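Long-range contacts in possible thiamine biosynthesis enzyme (Candida albicans, PDB 2X7P), which is of uncertain function but probably binds a small ligand in the cleft of a periplasmic-binding-protein fold, perhaps in thiamine biosynthesis: residues A[21-26]-A[50-55]; A[93-98]-A[201-206]. The protein carries 1 engineered substitution. One frame throughout, in Å; residues are numbered along the deposited sequence.

Interaction 1. Residues A[21-26]-A[50-55]; sequences YIPEHF and KVPEGS. With AE3 (2-(2-ethoxyethoxy)ethanol), chain F.
One backbone hydrogen bond, V51 N to Y21 O, joins the ends of two parallel strands, and it is oddly aimed: the donor lies almost straight out beyond the carbonyl, with a C=O...N angle of 172°. The atoms are 2.9 Å apart. On one face of the sheet, K50 is packed against both Y21 and P23. The aliphatic chain of K50 crosses the P23 ring at about a right angle, CG to CG of the two residues 3.7 Å apart, and further out K50 CE comes within 3.8 Å of the phenolic OH of Y21. That contact depends on the turn of the tyrosine, whose CG sits between its own backbone N and carbonyl carbon (chi1 75°), laying the ring beside the lysine backbone.

I22 faces the other way. Its CG1 passes V51 O, and its terminal CD1 meets C3 of the bound 2-(2-ethoxyethoxy)ethanol at 3.5 Å. At the start of helix 55-63, reached through a type I turn from V51 to G54, S55 N approaches C2 of the same molecule at 3.4 Å. G54, the N-cap, has a phi of 119°, at which any CB would press on the preceding carbonyl O and on C1 of the bound molecule. E24 CG lies 3.7 Å from C4 of the ligand, and E24 OE1 sits over the centre of the H25 ring and is also hydrogen-bonded to Y250 OH. Loops that follow parallel strands and line a ligand cleft in this way suit the solute-binding-protein fold. Strands 19-21 and 49-50 lie side by side at one margin of the mixed sheet; V51 and I22 pack on helix 55-63, and S55 OG accepts a hydrogen bond from the backbone N of L73 at the end of strand 69-73.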
loop_
_atom_site.group_PDB
_atom_site.type_symbol
_atom_site.label_atom_id
_atom_site.label_comp_id
_atom_site.label_asym_id
_atom_site.label_seq_id
_atom_site.Cartn_x
_atom_site.Cartn_y
_atom_site.Cartn_z
ATOM N N TYR A 21 6.092 -9.602 2.745
ATOM C CA TYR A 21 5.365 -8.531 3.415
ATOM C C TYR A 21 6.247 -7.304 3.606
ATOM O O TYR A 21 7.447 -7.337 3.334
ATOM C CB TYR A 21 4.842 -9.009 4.770
ATOM C CG TYR A 21 5.914 -9.121 5.830
ATOM C CD1 TYR A 21 6.786 -10.202 5.853
ATOM C CD2 TYR A 21 6.061 -8.142 6.803
ATOM C CE1 TYR A 21 7.769 -10.307 6.818
ATOM C CE2 TYR A 21 7.039 -8.238 7.773
ATOM C CZ TYR A 21 7.892 -9.321 7.776
ATOM O OH TYR A 21 8.870 -9.421 8.740
ATOM N N ILE A 22 5.642 -6.221 4.081
ATOM C CA ILE A 22 6.369 -4.988 4.348
ATOM C C ILE A 22 6.396 -4.711 5.846
ATOM O O ILE A 22 5.347 -4.619 6.481
ATOM C CB ILE A 22 5.737 -3.793 3.609
ATOM C CG1 ILE A 22 5.706 -4.061 2.102
ATOM C CG2 ILE A 22 6.499 -2.514 3.916
ATOM C CD1 ILE A 22 5.037 -2.969 1.298
ATOM N N PRO A 23 7.605 -4.583 6.415
ATOM C CA PRO A 23 7.796 -4.371 7.855
ATOM C C PRO A 23 7.235 -3.031 8.322
ATOM O O PRO A 23 7.992 -2.100 8.591
ATOM C CB PRO A 23 9.320 -4.389 8.012
ATOM C CG PRO A 23 9.845 -4.013 6.670
ATOM C CD PRO A 23 8.883 -4.600 5.684
ATOM N N GLU A 24 5.913 -2.949 8.415
ATOM C CA GLU A 24 5.238 -1.737 8.858
ATOM C C GLU A 24 4.236 -2.063 9.956
ATOM O O GLU A 24 4.027 -3.228 10.291
ATOM C CB GLU A 24 4.517 -1.071 7.684
ATOM C CG GLU A 24 5.398 -0.179 6.828
ATOM C CD GLU A 24 5.710 1.145 7.498
ATOM O OE1 GLU A 24 5.267 1.352 8.648
ATOM O OE2 GLU A 24 6.395 1.982 6.875
ATOM N N HIS A 25 3.620 -1.029 10.517
ATOM C CA HIS A 25 2.567 -1.219 11.505
ATOM C C HIS A 25 1.409 -2.015 10.908
ATOM O O HIS A 25 0.687 -2.707 11.622
ATOM C CB HIS A 25 2.070 0.131 12.027
ATOM C CG HIS A 25 2.139 1.230 11.014
ATOM N ND1 HIS A 25 1.572 1.126 9.762
ATOM C CD2 HIS A 25 2.704 2.460 11.070
ATOM C CE1 HIS A 25 1.790 2.242 9.088
ATOM N NE2 HIS A 25 2.473 3.068 9.860
ATOM N N PHE A 26 1.246 -1.918 9.592
ATOM C CA PHE A 26 0.177 -2.628 8.896
ATOM C C PHE A 26 0.361 -4.143 8.929
ATOM O O PHE A 26 -0.595 -4.892 8.729
ATOM C CB PHE A 26 0.068 -2.156 7.444
ATOM C CG PHE A 26 -0.621 -0.831 7.285
ATOM C CD1 PHE A 26 -1.997 -0.734 7.408
ATOM C CD2 PHE A 26 0.105 0.315 7.011
ATOM C CE1 PHE A 26 -2.636 0.483 7.260
ATOM C CE2 PHE A 26 -0.527 1.534 6.861
ATOM C CZ PHE A 26 -1.900 1.618 6.987
ATOM N N LYS A 50 10.772 -10.440 4.398
ATOM C CA LYS A 50 10.726 -9.010 4.675
ATOM C C LYS A 50 11.147 -8.201 3.453
ATOM O O LYS A 50 12.212 -8.432 2.882
ATOM C CB LYS A 50 11.626 -8.669 5.865
ATOM C CG LYS A 50 11.584 -7.208 6.277
ATOM C CD LYS A 50 12.584 -6.923 7.386
ATOM C CE LYS A 50 12.335 -7.806 8.599
ATOM N NZ LYS A 50 13.323 -7.552 9.686
ATOM N N VAL A 51 10.304 -7.253 3.055
ATOM C CA VAL A 51 10.588 -6.416 1.895
ATOM C C VAL A 51 10.432 -4.936 2.232
ATOM O O VAL A 51 9.360 -4.362 2.042
ATOM C CB VAL A 51 9.668 -6.766 0.711
ATOM C CG1 VAL A 51 10.030 -5.933 -0.511
ATOM C CG2 VAL A 51 9.752 -8.249 0.392
ATOM N N PRO A 52 11.505 -4.315 2.742
ATOM C CA PRO A 52 11.506 -2.889 3.086
ATOM C C PRO A 52 11.448 -2.006 1.843
ATOM O O PRO A 52 11.030 -0.851 1.926
ATOM C CB PRO A 52 12.852 -2.696 3.796
ATOM C CG PRO A 52 13.313 -4.071 4.164
ATOM C CD PRO A 52 12.773 -4.969 3.102
ATOM N N GLU A 53 11.864 -2.551 0.705
ATOM C CA GLU A 53 11.933 -1.787 -0.537
ATOM C C GLU A 53 10.578 -1.224 -0.958
ATOM O O GLU A 53 10.507 -0.167 -1.586
ATOM C CB GLU A 53 12.528 -2.638 -1.663
ATOM C CG GLU A 53 13.963 -3.084 -1.421
ATOM C CD GLU A 53 14.070 -4.193 -0.391
ATOM O OE1 GLU A 53 13.047 -4.858 -0.122
ATOM O OE2 GLU A 53 15.177 -4.405 0.147
ATOM N N GLY A 54 9.506 -1.932 -0.617
ATOM C CA GLY A 54 8.166 -1.465 -0.922
ATOM C C GLY A 54 7.383 -2.389 -1.834
ATOM O O GLY A 54 7.806 -3.512 -2.115
ATOM N N SER A 55 6.234 -1.909 -2.301
ATOM C CA SER A 55 5.352 -2.700 -3.154
ATOM C C SER A 55 5.963 -2.952 -4.528
ATOM O O SER A 55 5.632 -3.934 -5.194
ATOM C CB SER A 55 3.994 -2.011 -3.304
ATOM O OG SER A 55 3.348 -1.879 -2.050
HETATM C C1 AE3 F . 5.350 1.368 -1.323
HETATM C C2 AE3 F . 5.052 0.449 -0.144
HETATM O O2 AE3 F . 4.976 1.204 1.064
HETATM C C3 AE3 F . 4.539 0.376 2.138
HETATM C C4 AE3 F . 4.555 1.126 3.465
HETATM O O3 AE3 F . 3.822 2.344 3.363
HETATM C C5 AE3 F . 2.611 2.281 4.113
HETATM C C6 AE3 F . 2.775 2.993 5.448
HETATM O O4 AE3 F . 3.641 4.120 5.289
#

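Interaction 2. Residues A[93-98]-A[201-206]; sequences TYVKSP and SSWVVA. With AE3 (2-(2-ethoxyethoxy)ethanol), chain F.
The side chains of Y94, V95 and W203 run side by side and point the same way. W203 CB is wedged between its two neighbours: it lies in the plane of the Y94 ring, at its edge, 3.7 Å from CD2 of that tyrosine, and it touches CG2 of V95 at 3.6 Å. With CG of W203 anti to its carbonyl carbon (chi1 -63°), the indole rises beyond V95 and carries its far edge to the bound 2-(2-ethoxyethoxy)ethanol, CZ2 meeting C5 of the ligand at 3.4 Å and so forming part of its wall.

Consecutive residues can share this direction because the strand is bulged. Y94 N and V95 N both donate to W203 O, from the same face of its carbonyl plane and well above it; the bond from V95 N is the straighter, at 175°. Two residues set against one acceptor in this way fit a classic beta bulge, although the pairing of V95 with W203 is loose.

Past the bulge, two serines tie down the chain that leaves the strand. S201 OG donates to K96 O over 2.8 Å. S97 O is gripped twice by one residue, S202, whose OG stands 2.8 Å away and whose backbone N is more distant. OG of S202 lies between its own backbone N and carbonyl carbon, turned back toward the same acceptor as that N, and it is pressed tightly against CG1 of V95.

Farther along, Y94 reaches F26 O with its hydroxyl and meets F264 edge-to-face. Strand 203-208 runs antiparallel to both neighbours, strand 88-95 at the sheet margin and strand 69-73, whose I71 touches Y94 and W203. T93 and V204 face helix 275-288 through I278, and V204 also meets F77 of helix 74-82.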
loop_
_atom_site.group_PDB
_atom_site.type_symbol
_atom_site.label_atom_id
_atom_site.label_comp_id
_atom_site.label_asym_id
_atom_site.label_seq_id
_atom_site.Cartn_x
_atom_site.Cartn_y
_atom_site.Cartn_z
ATOM N N THR A 93 -8.805 -7.767 -0.184
ATOM C CA THR A 93 -8.397 -6.534 0.477
ATOM C C THR A 93 -7.817 -6.822 1.857
ATOM O O THR A 93 -8.414 -7.550 2.650
ATOM C CB THR A 93 -9.583 -5.561 0.626
ATOM O OG1 THR A 93 -10.067 -5.192 -0.672
ATOM C CG2 THR A 93 -9.160 -4.310 1.381
ATOM N N TYR A 94 -6.652 -6.250 2.140
ATOM C CA TYR A 94 -6.004 -6.438 3.434
ATOM C C TYR A 94 -6.392 -5.329 4.407
ATOM O O TYR A 94 -6.688 -5.589 5.573
ATOM C CB TYR A 94 -4.483 -6.498 3.271
ATOM C CG TYR A 94 -3.736 -6.705 4.571
ATOM C CD1 TYR A 94 -3.880 -7.881 5.295
ATOM C CD2 TYR A 94 -2.882 -5.730 5.068
ATOM C CE1 TYR A 94 -3.200 -8.078 6.482
ATOM C CE2 TYR A 94 -2.195 -5.918 6.253
ATOM C CZ TYR A 94 -2.358 -7.094 6.956
ATOM O OH TYR A 94 -1.677 -7.288 8.137
ATOM N N VAL A 95 -6.387 -4.092 3.919
ATOM C CA VAL A 95 -6.796 -2.947 4.723
ATOM C C VAL A 95 -7.926 -2.188 4.036
ATOM O O VAL A 95 -7.765 -1.685 2.925
ATOM C CB VAL A 95 -5.622 -1.988 4.989
ATOM C CG1 VAL A 95 -6.110 -0.742 5.711
ATOM C CG2 VAL A 95 -4.540 -2.689 5.796
ATOM N N LYS A 96 -9.070 -2.113 4.707
ATOM C CA LYS A 96 -10.252 -1.472 4.145
ATOM C C LYS A 96 -10.131 0.051 4.164
ATOM O O LYS A 96 -10.592 0.731 3.248
ATOM C CB LYS A 96 -11.506 -1.918 4.900
ATOM C CG LYS A 96 -12.810 -1.391 4.325
ATOM C CD LYS A 96 -14.007 -1.978 5.059
ATOM C CE LYS A 96 -15.318 -1.453 4.496
ATOM N NZ LYS A 96 -15.436 0.023 4.645
ATOM N N SER A 97 -9.504 0.578 5.211
ATOM C CA SER A 97 -9.319 2.018 5.345
ATOM C C SER A 97 -8.271 2.532 4.360
ATOM O O SER A 97 -7.346 1.806 3.998
ATOM C CB SER A 97 -8.928 2.378 6.780
ATOM O OG SER A 97 -7.759 1.685 7.180
ATOM N N PRO A 98 -8.417 3.792 3.924
ATOM C CA PRO A 98 -7.508 4.397 2.945
ATOM C C PRO A 98 -6.177 4.805 3.568
ATOM O O PRO A 98 -6.037 4.803 4.791
ATOM C CB PRO A 98 -8.271 5.643 2.496
ATOM C CG PRO A 98 -9.083 6.018 3.684
ATOM C CD PRO A 98 -9.484 4.721 4.333
ATOM N N SER A 201 -8.933 1.712 -1.025
ATOM C CA SER A 201 -8.407 1.056 0.166
ATOM C C SER A 201 -6.897 0.910 0.025
ATOM O O SER A 201 -6.389 0.699 -1.075
ATOM C CB SER A 201 -9.063 -0.310 0.368
ATOM O OG SER A 201 -10.460 -0.180 0.570
ATOM N N SER A 202 -6.184 1.015 1.142
ATOM C CA SER A 202 -4.726 1.113 1.114
ATOM C C SER A 202 -3.985 -0.182 0.758
ATOM O O SER A 202 -3.120 -0.179 -0.117
ATOM C CB SER A 202 -4.206 1.673 2.442
ATOM O OG SER A 202 -4.688 0.922 3.539
ATOM N N TRP A 203 -4.318 -1.280 1.430
ATOM C CA TRP A 203 -3.572 -2.528 1.257
ATOM C C TRP A 203 -4.417 -3.674 0.701
ATOM O O TRP A 203 -5.609 -3.777 0.990
ATOM C CB TRP A 203 -2.936 -2.956 2.581
ATOM C CG TRP A 203 -1.920 -1.990 3.100
ATOM C CD1 TRP A 203 -2.160 -0.757 3.631
ATOM C CD2 TRP A 203 -0.502 -2.181 3.152
ATOM N NE1 TRP A 203 -0.979 -0.164 4.002
ATOM C CE2 TRP A 203 0.055 -1.018 3.721
ATOM C CE3 TRP A 203 0.352 -3.221 2.770
ATOM C CZ2 TRP A 203 1.425 -0.867 3.918
ATOM C CZ3 TRP A 203 1.712 -3.067 2.967
ATOM C CH2 TRP A 203 2.235 -1.899 3.534
ATOM N N VAL A 204 -3.783 -4.538 -0.087
ATOM C CA VAL A 204 -4.446 -5.715 -0.643
ATOM C C VAL A 204 -3.533 -6.939 -0.632
ATOM O O VAL A 204 -2.323 -6.824 -0.440
ATOM C CB VAL A 204 -4.918 -5.480 -2.091
ATOM C CG1 VAL A 204 -5.999 -4.413 -2.138
ATOM C CG2 VAL A 204 -3.741 -5.103 -2.979
ATOM N N VAL A 205 -4.127 -8.109 -0.846
ATOM C CA VAL A 205 -3.377 -9.355 -0.933
ATOM C C VAL A 205 -3.282 -9.804 -2.386
ATOM O O VAL A 205 -4.291 -9.878 -3.085
ATOM C CB VAL A 205 -4.042 -10.470 -0.108
ATOM C CG1 VAL A 205 -3.253 -11.766 -0.234
ATOM C CG2 VAL A 205 -4.163 -10.051 1.349
ATOM N N ALA A 206 -2.070 -10.106 -2.839
ATOM C CA ALA A 206 -1.853 -10.488 -4.230
ATOM C C ALA A 206 -1.022 -11.763 -4.362
ATOM O O ALA A 206 -0.356 -12.186 -3.418
ATOM C CB ALA A 206 -1.199 -9.348 -4.997
HETATM C C1 AE3 F . 5.350 1.368 -1.323
HETATM C C2 AE3 F . 5.052 0.449 -0.144
HETATM O O2 AE3 F . 4.976 1.204 1.064
HETATM C C3 AE3 F . 4.539 0.376 2.138
HETATM C C4 AE3 F . 4.555 1.126 3.465
HETATM O O3 AE3 F . 3.822 2.344 3.363
HETATM C C5 AE3 F . 2.611 2.281 4.113
HETATM C C6 AE3 F . 2.775 2.993 5.448
HETATM O O4 AE3 F . 3.641 4.120 5.289
#

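Overall arrangement
From the N terminus, interaction 1 closes first, bringing the ends of strands 19-21 and 49-50 together across a connection about half helical. The chain then builds strand 69-73 and helix 74-82 before interaction 2 opens on strand 88-95. The two loops therefore follow in series, neither nested nor crossed. The long excursion between 93-98 and 201-206 contains all five strands of the second sheet, so interaction 2 joins the outward and returning chain at the base of that other lobe. Within the first sheet, strand 69-73 separates the two pairs, yet the two contacts touch directly, F26 packing on V95 and W203 and I22 CD1 lying 3.7 Å from W203 CZ3, and both reach the same bound molecule.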